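Local coordinates for protein NAD-dependent L-serine dehydrogenase (Pseudomonas aeruginosa, PDB 3OBB) that catalyses the NAD-dependent oxidation of L-serine and methyl-L-serine, with only low activity toward beta-hydroxyisobutyrate, and works as a homotetramer built as a dimer of dimers, at residues 72-77 with 105-110; 82-87 with 112-117; 183-188 with 288-293; 240-245 with 282-287. All blocks are in the same frame, centred on the assembly; numbering follows the deposited sequence.

Contact 1 of 4, residues 72-77 with 105-110; sequences HVEGLY and RKIHAA
Ile107 reaches out from helix 105-110 and lies against three residues of helix 72-77. Its CB points at the partner helix, and from there the side chain divides. The CG2 branch turns toward Tyr77 and meets its CB at 4.2 Å, approaching the ring obliquely. The other branch, with CG1 anti to the carbonyl carbon (chi1 -60°), runs past Glu74, where CG1 lies 4.0 Å from Glu74 CG. At the tip, CD1 rests between Glu74 CA, 3.9 Å away, and Val73 CG1 at 3.8 Å. A beta-branched chain suits this place because its two arms serve successive turns of the neighbouring helix. On the more exposed flank, Glu74 OE2 and Lys106 NZ form a salt bridge of 3.0 Å, the two chains crossing at about a right angle; Glu74 OE1 is held by Ser103 OG, so both carboxylate oxygens are engaged. On the inner side, Tyr77 OH bonds to Ser65 OG, and Ile107 also packs on Met118 of strand 117-124. The segment axes approach to 10.4 Å at an angle of 16°, the nearly parallel packing of neighbouring helices on one side of the parallel part of the sheet in a Rossmann-type NAD-binding domain.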
loop_
_atom_site.group_PDB
_atom_site.type_symbol
_atom_site.label_atom_id
_atom_site.label_comp_id
_atom_site.label_asym_id
_atom_site.label_seq_id
_atom_site.Cartn_x
_atom_site.Cartn_y
_atom_site.Cartn_z
ATOM N N HIS A 72 -23.082 -17.269 -9.456
ATOM C CA HIS A 72 -23.680 -18.539 -9.864
ATOM C C HIS A 72 -24.709 -18.944 -8.812
ATOM O O HIS A 72 -25.838 -19.281 -9.135
ATOM C CB HIS A 72 -22.622 -19.642 -9.931
ATOM C CG HIS A 72 -22.361 -20.181 -11.307
ATOM N ND1 HIS A 72 -23.193 -19.945 -12.384
ATOM C CD2 HIS A 72 -21.379 -20.999 -11.765
ATOM C CE1 HIS A 72 -22.720 -20.569 -13.451
ATOM N NE2 HIS A 72 -21.626 -21.227 -13.098
ATOM N N VAL A 73 -24.277 -18.920 -7.554
ATOM C CA VAL A 73 -25.052 -19.386 -6.403
ATOM C C VAL A 73 -26.409 -18.662 -6.241
ATOM O O VAL A 73 -27.445 -19.290 -5.990
ATOM C CB VAL A 73 -24.195 -19.246 -5.111
ATOM C CG1 VAL A 73 -25.043 -19.112 -3.863
ATOM C CG2 VAL A 73 -23.222 -20.426 -4.971
ATOM N N GLU A 74 -26.374 -17.342 -6.394
ATOM C CA GLU A 74 -27.504 -16.488 -6.108
ATOM C C GLU A 74 -28.507 -16.632 -7.234
ATOM O O GLU A 74 -29.678 -16.868 -6.989
ATOM C CB GLU A 74 -27.015 -15.054 -5.976
ATOM C CG GLU A 74 -27.913 -14.149 -5.198
ATOM C CD GLU A 74 -27.529 -12.725 -5.414
ATOM O OE1 GLU A 74 -26.620 -12.240 -4.718
ATOM O OE2 GLU A 74 -28.118 -12.096 -6.310
ATOM N N GLY A 75 -28.017 -16.547 -8.469
ATOM C CA GLY A 75 -28.810 -16.841 -9.661
ATOM C C GLY A 75 -29.459 -18.220 -9.680
ATOM O O GLY A 75 -30.529 -18.384 -10.257
ATOM N N LEU A 76 -28.820 -19.207 -9.048
ATOM C CA LEU A 76 -29.382 -20.552 -8.935
ATOM C C LEU A 76 -30.576 -20.590 -7.991
ATOM O O LEU A 76 -31.620 -21.131 -8.343
ATOM C CB LEU A 76 -28.334 -21.547 -8.447
ATOM C CG LEU A 76 -28.771 -22.996 -8.223
ATOM C CD1 LEU A 76 -28.851 -23.717 -9.545
ATOM C CD2 LEU A 76 -27.807 -23.711 -7.295
ATOM N N TYR A 77 -30.415 -20.020 -6.799
ATOM C CA TYR A 77 -31.430 -20.087 -5.747
ATOM C C TYR A 77 -32.587 -19.103 -5.891
ATOM O O TYR A 77 -33.660 -19.364 -5.376
ATOM C CB TYR A 77 -30.798 -19.825 -4.379
ATOM C CG TYR A 77 -30.198 -21.026 -3.704
ATOM C CD1 TYR A 77 -28.822 -21.228 -3.721
ATOM C CD2 TYR A 77 -30.994 -21.937 -3.014
ATOM C CE1 TYR A 77 -28.251 -22.317 -3.088
ATOM C CE2 TYR A 77 -30.439 -23.029 -2.376
ATOM C CZ TYR A 77 -29.051 -23.212 -2.415
ATOM O OH TYR A 77 -28.466 -24.293 -1.803
ATOM N N ARG A 105 -27.213 -12.706 2.580
ATOM C CA ARG A 105 -28.389 -12.156 3.268
ATOM C C ARG A 105 -29.602 -12.146 2.346
ATOM O O ARG A 105 -30.723 -12.462 2.762
ATOM C CB ARG A 105 -28.132 -10.727 3.763
ATOM C CG ARG A 105 -27.212 -10.673 4.950
ATOM C CD ARG A 105 -26.965 -9.264 5.437
ATOM N NE ARG A 105 -25.605 -9.256 5.959
ATOM C CZ ARG A 105 -24.598 -8.543 5.469
ATOM N NH1 ARG A 105 -24.780 -7.691 4.468
ATOM N NH2 ARG A 105 -23.414 -8.650 6.040
ATOM N N LYS A 106 -29.360 -11.745 1.103
ATOM C CA LYS A 106 -30.366 -11.732 0.051
ATOM C C LYS A 106 -30.991 -13.123 -0.121
ATOM O O LYS A 106 -32.224 -13.260 -0.103
ATOM C CB LYS A 106 -29.726 -11.227 -1.244
ATOM C CG LYS A 106 -30.679 -10.951 -2.350
ATOM C CD LYS A 106 -30.503 -9.525 -2.898
ATOM C CE LYS A 106 -31.038 -9.440 -4.330
ATOM N NZ LYS A 106 -30.350 -10.471 -5.196
ATOM N N ILE A 107 -30.153 -14.150 -0.270
ATOM C CA ILE A 107 -30.649 -15.525 -0.304
ATOM C C ILE A 107 -31.343 -15.882 1.014
ATOM O O ILE A 107 -32.413 -16.474 0.984
ATOM C CB ILE A 107 -29.546 -16.581 -0.661
ATOM C CG1 ILE A 107 -28.956 -16.292 -2.047
ATOM C CG2 ILE A 107 -30.134 -17.977 -0.715
ATOM C CD1 ILE A 107 -27.501 -16.756 -2.231
ATOM N N HIS A 108 -30.746 -15.529 2.160
ATOM C CA HIS A 108 -31.361 -15.835 3.471
ATOM C C HIS A 108 -32.808 -15.331 3.586
ATOM O O HIS A 108 -33.697 -16.057 4.048
ATOM C CB HIS A 108 -30.550 -15.248 4.629
ATOM C CG HIS A 108 -29.593 -16.214 5.266
ATOM N ND1 HIS A 108 -30.001 -17.203 6.131
ATOM C CD2 HIS A 108 -28.245 -16.304 5.205
ATOM C CE1 HIS A 108 -28.952 -17.868 6.570
ATOM N NE2 HIS A 108 -27.871 -17.344 6.022
ATOM N N ALA A 109 -33.021 -14.083 3.169
ATOM C CA ALA A 109 -34.316 -13.421 3.269
ATOM C C ALA A 109 -35.336 -14.066 2.356
ATOM O O ALA A 109 -36.512 -14.231 2.733
ATOM C CB ALA A 109 -34.189 -11.913 2.949
ATOM N N ALA A 110 -34.908 -14.414 1.145
ATOM C CA ALA A 110 -35.816 -15.083 0.228
ATOM C C ALA A 110 -36.198 -16.447 0.812
ATOM O O ALA A 110 -37.370 -16.801 0.808
ATOM C CB ALA A 110 -35.222 -15.198 -1.160
#

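Contact 2 of 4, residues 82-87 with 112-117; sequences GLLAHI and RERGLA
Arg114 stretches across to the loop 82-87 and lays its long chain over the backbone of Leu84 and Ala85. The chain is extended through chi2 and then bends at chi3 (-81°), which turns the guanidinium until one of its faces looks onto Ala85 CA, 3.8 Å off the plane and nearer the edge of the group than its middle. Its NH2 comes to 3.7 Å from Leu84 CB. NE lies near Leu84 O at an angle too poor for a hydrogen bond. Ile87 crosses the aliphatic part of Arg114 at about a right angle, its CD1 lying 4.0 Å from Arg114 CG. Deeper in the contact, Leu116 and Leu84 run alongside one another, head to tail, with Leu84 CD2 and Leu116 CD1 3.8 Å apart. Ile87 also lies obliquely against Leu116, with CB 4.0 Å from Leu116 CD2; the closer approach of its CG2 is doubtful.

Gly115, with positive phi, is the C-prime residue of a Schellman motif that ends helix 101-112: Leu116 N bonds to Ala111 O and Gly115 N to Arg112 O. The chain thereby turns so that Leu116 enters the interior, touching Pro89 and Thr91. Leucines suit the buried layer and arginine the exposed side: its methylenes pack on Ile87 and the loop backbone, while its charged end probably stays near solvent, so van der Waals forces rather than polar bonds hold the contact.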
loop_
_atom_site.group_PDB
_atom_site.type_symbol
_atom_site.label_atom_id
_atom_site.label_comp_id
_atom_site.label_asym_id
_atom_site.label_seq_id
_atom_site.Cartn_x
_atom_site.Cartn_y
_atom_site.Cartn_z
ATOM N N GLY A 82 -37.243 -21.949 -9.476
ATOM C CA GLY A 82 -36.296 -22.697 -8.653
ATOM C C GLY A 82 -35.200 -21.705 -8.357
ATOM O O GLY A 82 -35.213 -20.617 -8.931
ATOM N N LEU A 83 -34.248 -22.036 -7.481
ATOM C CA LEU A 83 -34.177 -23.296 -6.742
ATOM C C LEU A 83 -34.968 -23.201 -5.444
ATOM O O LEU A 83 -35.554 -24.187 -4.998
ATOM C CB LEU A 83 -32.707 -23.648 -6.421
ATOM C CG LEU A 83 -32.317 -25.110 -6.167
ATOM C CD1 LEU A 83 -30.813 -25.289 -6.221
ATOM C CD2 LEU A 83 -32.857 -25.633 -4.838
ATOM N N LEU A 84 -34.961 -22.022 -4.824
ATOM C CA LEU A 84 -35.771 -21.798 -3.630
ATOM C C LEU A 84 -37.265 -21.986 -3.908
ATOM O O LEU A 84 -37.973 -22.478 -3.050
ATOM C CB LEU A 84 -35.518 -20.420 -3.012
ATOM C CG LEU A 84 -34.240 -20.210 -2.199
ATOM C CD1 LEU A 84 -34.184 -18.766 -1.766
ATOM C CD2 LEU A 84 -34.155 -21.138 -0.995
ATOM N N ALA A 85 -37.742 -21.612 -5.095
ATOM C CA ALA A 85 -39.145 -21.889 -5.458
ATOM C C ALA A 85 -39.532 -23.366 -5.214
ATOM O O ALA A 85 -40.661 -23.640 -4.815
ATOM C CB ALA A 85 -39.450 -21.467 -6.900
ATOM N N HIS A 86 -38.584 -24.293 -5.434
ATOM C CA HIS A 86 -38.734 -25.714 -5.048
ATOM C C HIS A 86 -38.114 -25.987 -3.662
ATOM O O HIS A 86 -36.973 -25.609 -3.386
ATOM C CB HIS A 86 -38.218 -26.641 -6.151
ATOM C CG HIS A 86 -38.886 -26.418 -7.482
ATOM N ND1 HIS A 86 -40.251 -26.563 -7.671
ATOM C CD2 HIS A 86 -38.380 -26.058 -8.687
ATOM C CE1 HIS A 86 -40.553 -26.302 -8.932
ATOM N NE2 HIS A 86 -39.437 -25.993 -9.569
ATOM N N ILE A 87 -38.899 -26.619 -2.790
ATOM C CA ILE A 87 -38.765 -26.461 -1.329
ATOM C C ILE A 87 -39.394 -27.578 -0.517
ATOM O O ILE A 87 -39.687 -28.640 -1.050
ATOM C CB ILE A 87 -39.461 -25.153 -0.841
ATOM C CG1 ILE A 87 -40.636 -24.761 -1.756
ATOM C CG2 ILE A 87 -38.449 -24.042 -0.780
ATOM C CD1 ILE A 87 -41.832 -24.023 -1.083
ATOM N N ARG A 112 -36.376 -17.256 4.021
ATOM C CA ARG A 112 -37.341 -16.988 5.095
ATOM C C ARG A 112 -38.717 -16.639 4.567
ATOM O O ARG A 112 -39.718 -17.173 5.051
ATOM C CB ARG A 112 -36.876 -15.855 6.011
ATOM C CG ARG A 112 -35.829 -16.279 6.999
ATOM C CD ARG A 112 -35.390 -15.103 7.847
ATOM N NE ARG A 112 -34.119 -15.370 8.518
ATOM C CZ ARG A 112 -34.015 -16.069 9.645
ATOM N NH1 ARG A 112 -32.824 -16.262 10.190
ATOM N NH2 ARG A 112 -35.103 -16.581 10.224
ATOM N N GLU A 113 -38.755 -15.731 3.586
ATOM C CA GLU A 113 -39.995 -15.261 2.942
ATOM C C GLU A 113 -40.860 -16.429 2.436
ATOM O O GLU A 113 -41.994 -16.227 1.990
ATOM C CB GLU A 113 -39.637 -14.309 1.788
ATOM C CG GLU A 113 -40.808 -13.640 1.073
ATOM C CD GLU A 113 -41.533 -12.628 1.932
ATOM O OE1 GLU A 113 -40.882 -11.668 2.412
ATOM O OE2 GLU A 113 -42.764 -12.784 2.117
ATOM N N ARG A 114 -40.328 -17.643 2.568
ATOM C CA ARG A 114 -40.876 -18.848 1.967
ATOM C C ARG A 114 -41.038 -20.024 2.988
ATOM O O ARG A 114 -41.478 -21.208 2.749
ATOM C CB ARG A 114 -39.950 -19.225 0.782
ATOM C CG ARG A 114 -40.205 -20.555 0.101
ATOM C CD ARG A 114 -39.446 -20.622 -1.223
ATOM N NE ARG A 114 -40.184 -19.923 -2.282
ATOM C CZ ARG A 114 -39.735 -18.815 -2.903
ATOM N NH1 ARG A 114 -40.532 -18.263 -3.836
ATOM N NH2 ARG A 114 -38.500 -18.263 -2.598
ATOM N N GLY A 115 -40.494 -19.777 4.226
ATOM C CA GLY A 115 -40.613 -20.759 5.315
ATOM C C GLY A 115 -39.444 -21.726 5.527
ATOM O O GLY A 115 -39.572 -22.710 6.262
ATOM N N LEU A 116 -38.296 -21.462 4.914
ATOM C CA LEU A 116 -37.180 -22.414 5.015
ATOM C C LEU A 116 -36.142 -22.042 6.060
ATOM O O LEU A 116 -35.812 -20.878 6.216
ATOM C CB LEU A 116 -36.516 -22.618 3.659
ATOM C CG LEU A 116 -37.370 -23.169 2.511
ATOM C CD1 LEU A 116 -36.564 -23.031 1.237
ATOM C CD2 LEU A 116 -37.811 -24.615 2.728
ATOM N N ALA A 117 -35.640 -23.045 6.775
ATOM C CA ALA A 117 -34.469 -22.885 7.634
ATOM C C ALA A 117 -33.187 -22.972 6.804
ATOM O O ALA A 117 -32.856 -24.044 6.278
ATOM C CB ALA A 117 -34.466 -23.937 8.712
#

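Contact 3 of 4, residues 183-188 with 288-293; sequences LMIGTA and SVVQKL
Val290 fits against helix 183-188 with both methyls in use. Its CG2 meets Ile185 CG1 at 3.7 Å, the two side chains crossing at about a right angle, while CG1 faces Met184 CG at 4.0 Å and Ala188 CB at 4.2 Å. With chi1 at 76°, CG1 sits between the backbone N and the carbonyl carbon, and this rotation divides the methyls between the two flanks. Met184 (selenomethionine) bends at chi2 and chi3, bringing its SE to 3.7 Å from Ser288 CB. Small Ala188 lets segment 288-293 come close, Ala188 CA lying 5.0 Å from Gln291 CA.

The polar link is made by Gln291, whose NE2 donates to Ala188 O at 2.8 Å. The bond is fairly straight and lies near the amide plane, but the donor stands above the carbonyl plane. The amide is brought back over Ala188 by the bend at chi2 (63°), and this buried glutamine serves a helix carbonyl without adding a charge.

Farther out, Ser288 OG is bonded to Asp286 OD2, which probably helps to place the start of segment 288-293. Helix 265-279 closes the apolar side through Leu277, which meets Val290, and Ala270, Leu273 and Tyr274, which meet Ile185. Met184 also packs on Ala217 of helix 216-220, and Ile185 touches Met266 of a second subunit, so helix 168-196 is packed here among helices of both chains.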
loop_
_atom_site.group_PDB
_atom_site.type_symbol
_atom_site.label_atom_id
_atom_site.label_comp_id
_atom_site.label_asym_id
_atom_site.label_seq_id
_atom_site.Cartn_x
_atom_site.Cartn_y
_atom_site.Cartn_z
ATOM N N LEU A 183 -1.169 -12.219 6.246
ATOM C CA LEU A 183 -0.069 -12.859 6.963
ATOM C C LEU A 183 0.849 -13.670 6.060
ATOM O O LEU A 183 2.054 -13.805 6.349
ATOM C CB LEU A 183 -0.528 -13.661 8.202
ATOM C CG LEU A 183 -1.469 -14.791 8.018
ATOM C CD1 LEU A 183 -0.629 -16.042 7.671
ATOM C CD2 LEU A 183 -2.303 -14.966 9.324
HETATM N N MSE A 184 0.282 -14.187 4.978
HETATM C CA MSE A 184 1.061 -14.937 3.994
HETATM C C MSE A 184 2.039 -14.033 3.208
HETATM O O MSE A 184 3.224 -14.362 3.003
HETATM C CB MSE A 184 0.163 -15.753 3.043
HETATM C CG MSE A 184 0.954 -16.503 1.966
HETATM SE SE MSE A 184 2.111 -17.918 2.717
HETATM C CE MSE A 184 0.818 -19.284 3.132
ATOM N N ILE A 185 1.576 -12.870 2.794
ATOM C CA ILE A 185 2.502 -11.964 2.099
ATOM C C ILE A 185 3.518 -11.404 3.080
ATOM O O ILE A 185 4.717 -11.344 2.780
ATOM C CB ILE A 185 1.750 -10.845 1.356
ATOM C CG1 ILE A 185 0.741 -11.489 0.399
ATOM C CG2 ILE A 185 2.744 -9.958 0.569
ATOM C CD1 ILE A 185 -0.040 -10.477 -0.445
ATOM N N GLY A 186 3.033 -11.017 4.267
ATOM C CA GLY A 186 3.903 -10.602 5.344
ATOM C C GLY A 186 5.007 -11.635 5.544
ATOM O O GLY A 186 6.182 -11.287 5.587
ATOM N N THR A 187 4.645 -12.908 5.649
ATOM C CA THR A 187 5.611 -13.969 5.892
ATOM C C THR A 187 6.632 -14.152 4.733
ATOM O O THR A 187 7.852 -14.218 4.946
ATOM C CB THR A 187 4.900 -15.314 6.292
ATOM O OG1 THR A 187 4.046 -15.102 7.449
ATOM C CG2 THR A 187 5.956 -16.398 6.629
ATOM N N ALA A 188 6.133 -14.156 3.507
ATOM C CA ALA A 188 6.969 -14.309 2.329
ATOM C C ALA A 188 7.979 -13.162 2.214
ATOM O O ALA A 188 9.140 -13.367 1.830
ATOM C CB ALA A 188 6.088 -14.355 1.095
ATOM N N SER A 288 0.660 -19.505 -1.804
ATOM C CA SER A 288 1.987 -19.138 -1.267
ATOM C C SER A 288 3.035 -18.803 -2.347
ATOM O O SER A 288 4.122 -18.325 -2.032
ATOM C CB SER A 288 2.501 -20.155 -0.216
ATOM O OG SER A 288 2.858 -21.399 -0.788
ATOM N N VAL A 289 2.678 -19.012 -3.613
ATOM C CA VAL A 289 3.477 -18.603 -4.788
ATOM C C VAL A 289 3.782 -17.093 -4.779
ATOM O O VAL A 289 4.721 -16.611 -5.455
ATOM C CB VAL A 289 2.794 -19.029 -6.116
ATOM C CG1 VAL A 289 1.630 -18.054 -6.502
ATOM C CG2 VAL A 289 3.820 -19.146 -7.237
ATOM N N VAL A 290 3.052 -16.369 -3.931
ATOM C CA VAL A 290 3.340 -14.961 -3.701
ATOM C C VAL A 290 4.819 -14.786 -3.325
ATOM O O VAL A 290 5.381 -13.732 -3.580
ATOM C CB VAL A 290 2.338 -14.358 -2.655
ATOM C CG1 VAL A 290 2.672 -14.794 -1.226
ATOM C CG2 VAL A 290 2.225 -12.837 -2.770
ATOM N N GLN A 291 5.435 -15.829 -2.741
ATOM C CA GLN A 291 6.885 -15.856 -2.452
ATOM C C GLN A 291 7.743 -15.398 -3.636
ATOM O O GLN A 291 8.750 -14.741 -3.445
ATOM C CB GLN A 291 7.350 -17.261 -1.975
ATOM C CG GLN A 291 8.791 -17.299 -1.365
ATOM C CD GLN A 291 8.914 -16.454 -0.096
ATOM O OE1 GLN A 291 8.658 -16.928 1.005
ATOM N NE2 GLN A 291 9.310 -15.200 -0.250
ATOM N N LYS A 292 7.330 -15.743 -4.855
ATOM C CA LYS A 292 8.080 -15.456 -6.072
ATOM C C LYS A 292 8.226 -13.947 -6.362
ATOM O O LYS A 292 9.217 -13.501 -6.995
ATOM C CB LYS A 292 7.392 -16.131 -7.256
ATOM C CG LYS A 292 7.499 -17.660 -7.263
ATOM C CD LYS A 292 7.268 -18.184 -8.687
ATOM C CE LYS A 292 7.254 -19.708 -8.754
ATOM N NZ LYS A 292 8.690 -20.127 -8.762
ATOM N N LEU A 293 7.240 -13.168 -5.940
ATOM C CA LEU A 293 7.384 -11.702 -5.998
ATOM C C LEU A 293 8.674 -11.210 -5.311
ATOM O O LEU A 293 9.339 -10.285 -5.803
ATOM C CB LEU A 293 6.163 -11.019 -5.369
ATOM C CG LEU A 293 4.833 -11.128 -6.138
ATOM C CD1 LEU A 293 3.783 -10.259 -5.452
ATOM C CD2 LEU A 293 5.026 -10.701 -7.591
#

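Contact 4 of 4, residues 240-245 with 282-287; sequences GFMAQL and YAERDF. With ACT (acetate ion), chain D.
The start of helix 243-260 is joined to the turn after helix 265-279 by a single beta bridge pairing Met242 with Asp286. Phe287 N donates to Phe241 O at 2.7 Å, and Ala243 N donates to Arg285 O at 2.8 Å, the latter nearly along the C=O axis. Between these bonds, Met242 CA makes a C-H...O contact with Arg285 O. A third backbone hydrogen bond comes from the type I turn 282-285: Gln244 N reaches Ala283 O at 3.0 Å, in the carbonyl plane and on a lone pair. The turn therefore supplies acceptors for the amides of Ala243 and Gln244 in the first turn of the helix, just after Met242 (selenomethionine) at its N-cap position.

Asp286 adds a side-chain bond. Its CG is anti to the backbone N (chi1 171°), and OD1 takes the Phe241 N-H on its anti lone pair at 2.9 Å; Tyr221 OH also bonds OD1, and Ser288 OG bonds OD2. Gly240 has positive phi, and its CA lies 3.4 Å from Asp286 OD1, a closeness that the lack of a side chain permits; its N binds an acetate, probably from the crystallisation liquor.

The phenylalanines form a T-shaped pair in which the edge of Phe241 meets the face of Phe287, with ring centroids 5.5 Å apart and planes at 75°. Phe287 is buried against Leu180 and Met184 of helix 168-196, whereas Phe241 lies beside Asn177 and near Lys248, an NAD-binding residue. On the solvent side a water donates to Glu284 OE2, and the selenium of Met242 lies alongside the Glu284 chain.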
loop_
_atom_site.group_PDB
_atom_site.type_symbol
_atom_site.label_atom_id
_atom_site.label_comp_id
_atom_site.label_asym_id
_atom_site.label_seq_id
_atom_site.Cartn_x
_atom_site.Cartn_y
_atom_site.Cartn_z
ATOM N N GLY A 240 -2.473 -27.303 -3.386
ATOM C CA GLY A 240 -2.846 -26.379 -2.314
ATOM C C GLY A 240 -4.091 -25.546 -2.610
ATOM O O GLY A 240 -5.126 -26.065 -2.955
ATOM N N PHE A 241 -3.989 -24.239 -2.485
ATOM C CA PHE A 241 -5.162 -23.387 -2.586
ATOM C C PHE A 241 -4.820 -22.305 -3.599
ATOM O O PHE A 241 -3.960 -21.466 -3.353
ATOM C CB PHE A 241 -5.473 -22.825 -1.190
ATOM C CG PHE A 241 -6.566 -21.769 -1.160
ATOM C CD1 PHE A 241 -6.298 -20.509 -0.682
ATOM C CD2 PHE A 241 -7.861 -22.054 -1.593
ATOM C CE1 PHE A 241 -7.341 -19.503 -0.616
ATOM C CE2 PHE A 241 -8.867 -21.083 -1.527
ATOM C CZ PHE A 241 -8.580 -19.795 -1.035
HETATM N N MSE A 242 -5.488 -22.341 -4.747
HETATM C CA MSE A 242 -5.086 -21.543 -5.895
HETATM C C MSE A 242 -5.062 -20.058 -5.579
HETATM O O MSE A 242 -5.963 -19.532 -4.925
HETATM C CB MSE A 242 -6.068 -21.731 -7.052
HETATM C CG MSE A 242 -6.278 -23.148 -7.508
HETATM SE SE MSE A 242 -7.158 -23.211 -9.274
HETATM C CE MSE A 242 -8.371 -21.753 -9.247
ATOM N N ALA A 243 -4.052 -19.386 -6.107
ATOM C CA ALA A 243 -3.942 -17.934 -6.023
ATOM C C ALA A 243 -5.202 -17.254 -6.542
ATOM O O ALA A 243 -5.618 -16.205 -6.023
ATOM C CB ALA A 243 -2.692 -17.452 -6.827
ATOM N N GLN A 244 -5.798 -17.830 -7.588
ATOM C CA GLN A 244 -6.990 -17.231 -8.202
ATOM C C GLN A 244 -8.149 -17.224 -7.211
ATOM O O GLN A 244 -8.884 -16.229 -7.126
ATOM C CB GLN A 244 -7.380 -17.951 -9.489
ATOM C CG GLN A 244 -8.554 -17.319 -10.210
ATOM C CD GLN A 244 -8.881 -18.068 -11.517
ATOM O OE1 GLN A 244 -8.452 -19.213 -11.715
ATOM N NE2 GLN A 244 -9.663 -17.435 -12.385
ATOM N N LEU A 245 -8.287 -18.314 -6.451
ATOM C CA LEU A 245 -9.285 -18.413 -5.382
ATOM C C LEU A 245 -9.022 -17.455 -4.207
ATOM O O LEU A 245 -9.963 -16.827 -3.677
ATOM C CB LEU A 245 -9.374 -19.846 -4.857
ATOM C CG LEU A 245 -9.949 -20.888 -5.824
ATOM C CD1 LEU A 245 -9.904 -22.289 -5.183
ATOM C CD2 LEU A 245 -11.371 -20.508 -6.263
ATOM N N TYR A 282 0.120 -17.189 -12.717
ATOM C CA TYR A 282 0.155 -18.052 -11.519
ATOM C C TYR A 282 -1.223 -18.315 -10.879
ATOM O O TYR A 282 -1.304 -18.695 -9.720
ATOM C CB TYR A 282 1.102 -17.471 -10.447
ATOM C CG TYR A 282 2.556 -17.380 -10.863
ATOM C CD1 TYR A 282 3.205 -18.478 -11.443
ATOM C CD2 TYR A 282 3.285 -16.211 -10.685
ATOM C CE1 TYR A 282 4.531 -18.409 -11.871
ATOM C CE2 TYR A 282 4.637 -16.134 -11.091
ATOM C CZ TYR A 282 5.252 -17.244 -11.685
ATOM O OH TYR A 282 6.586 -17.229 -12.074
ATOM N N ALA A 283 -2.291 -18.072 -11.614
ATOM C CA ALA A 283 -3.663 -18.285 -11.124
ATOM C C ALA A 283 -3.872 -19.673 -10.515
ATOM O O ALA A 283 -4.506 -19.798 -9.468
ATOM C CB ALA A 283 -4.680 -18.037 -12.262
ATOM N N GLU A 284 -3.304 -20.713 -11.114
ATOM C CA GLU A 284 -3.530 -22.047 -10.576
ATOM C C GLU A 284 -2.427 -22.586 -9.671
ATOM O O GLU A 284 -2.457 -23.766 -9.320
ATOM C CB GLU A 284 -3.798 -23.071 -11.687
ATOM C CG GLU A 284 -4.853 -22.651 -12.696
ATOM C CD GLU A 284 -5.831 -23.767 -13.014
ATOM O OE1 GLU A 284 -5.468 -24.978 -12.974
ATOM O OE2 GLU A 284 -6.981 -23.406 -13.307
ATOM N N ARG A 285 -1.450 -21.748 -9.303
ATOM C CA ARG A 285 -0.458 -22.169 -8.318
ATOM C C ARG A 285 -1.057 -21.988 -6.925
ATOM O O ARG A 285 -2.044 -21.228 -6.729
ATOM C CB ARG A 285 0.879 -21.403 -8.473
ATOM C CG ARG A 285 1.534 -21.556 -9.861
ATOM C CD ARG A 285 2.774 -22.485 -9.818
ATOM N NE ARG A 285 3.574 -22.328 -11.039
ATOM C CZ ARG A 285 4.897 -22.423 -11.109
ATOM N NH1 ARG A 285 5.625 -22.691 -10.028
ATOM N NH2 ARG A 285 5.503 -22.253 -12.282
ATOM N N ASP A 286 -0.479 -22.694 -5.955
ATOM C CA ASP A 286 -0.864 -22.474 -4.567
ATOM C C ASP A 286 -0.615 -21.001 -4.187
ATOM O O ASP A 286 0.378 -20.402 -4.628
ATOM C CB ASP A 286 -0.064 -23.374 -3.633
ATOM C CG ASP A 286 -0.285 -23.001 -2.178
ATOM O OD1 ASP A 286 -1.402 -23.326 -1.672
ATOM O OD2 ASP A 286 0.624 -22.345 -1.567
ATOM N N PHE A 287 -1.493 -20.422 -3.363
ATOM C CA PHE A 287 -1.417 -18.989 -3.074
ATOM C C PHE A 287 -0.081 -18.578 -2.425
ATOM O O PHE A 287 0.281 -17.420 -2.486
ATOM C CB PHE A 287 -2.627 -18.518 -2.228
ATOM C CG PHE A 287 -2.594 -18.989 -0.790
ATOM C CD1 PHE A 287 -2.610 -20.360 -0.481
ATOM C CD2 PHE A 287 -2.499 -18.061 0.259
ATOM C CE1 PHE A 287 -2.579 -20.797 0.858
ATOM C CE2 PHE A 287 -2.472 -18.474 1.595
ATOM C CZ PHE A 287 -2.507 -19.840 1.903
HETATM C C ACT D . -2.568 -30.414 -2.162
HETATM O O ACT D . -2.332 -29.799 -3.223
HETATM O OXT ACT D . -1.862 -31.423 -1.983
HETATM C CH3 ACT D . -3.608 -30.001 -1.157
HETATM O O HOH W 1 -8.411 -21.026 -13.315
#

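In the fold
Contacts 1 and 2 belong to the NAD-binding domain, contacts 3 and 4 to the helical C-terminal part. Contacts 1 and 2 have centres about 10 Å apart and are joined where Tyr77 O meets Leu84 N at 3.0 Å, a probable hydrogen bond. Contact 4 is nested in the chain between the segments of contact 3; their centres are about 12 Å apart, and Met184 CE touches Phe287 CZ at 3.6 Å. Contacts 1 and 4 approach to about 11 Å at their nearest atoms. Between side chains, Val73 lies about 4 Å from Leu67, a probable NAD-binding residue, and Phe241 about 5 Å from Lys248, which binds NAD, and about 3 Å from a bound HEPES molecule; contact 3 is away from the annotated sites.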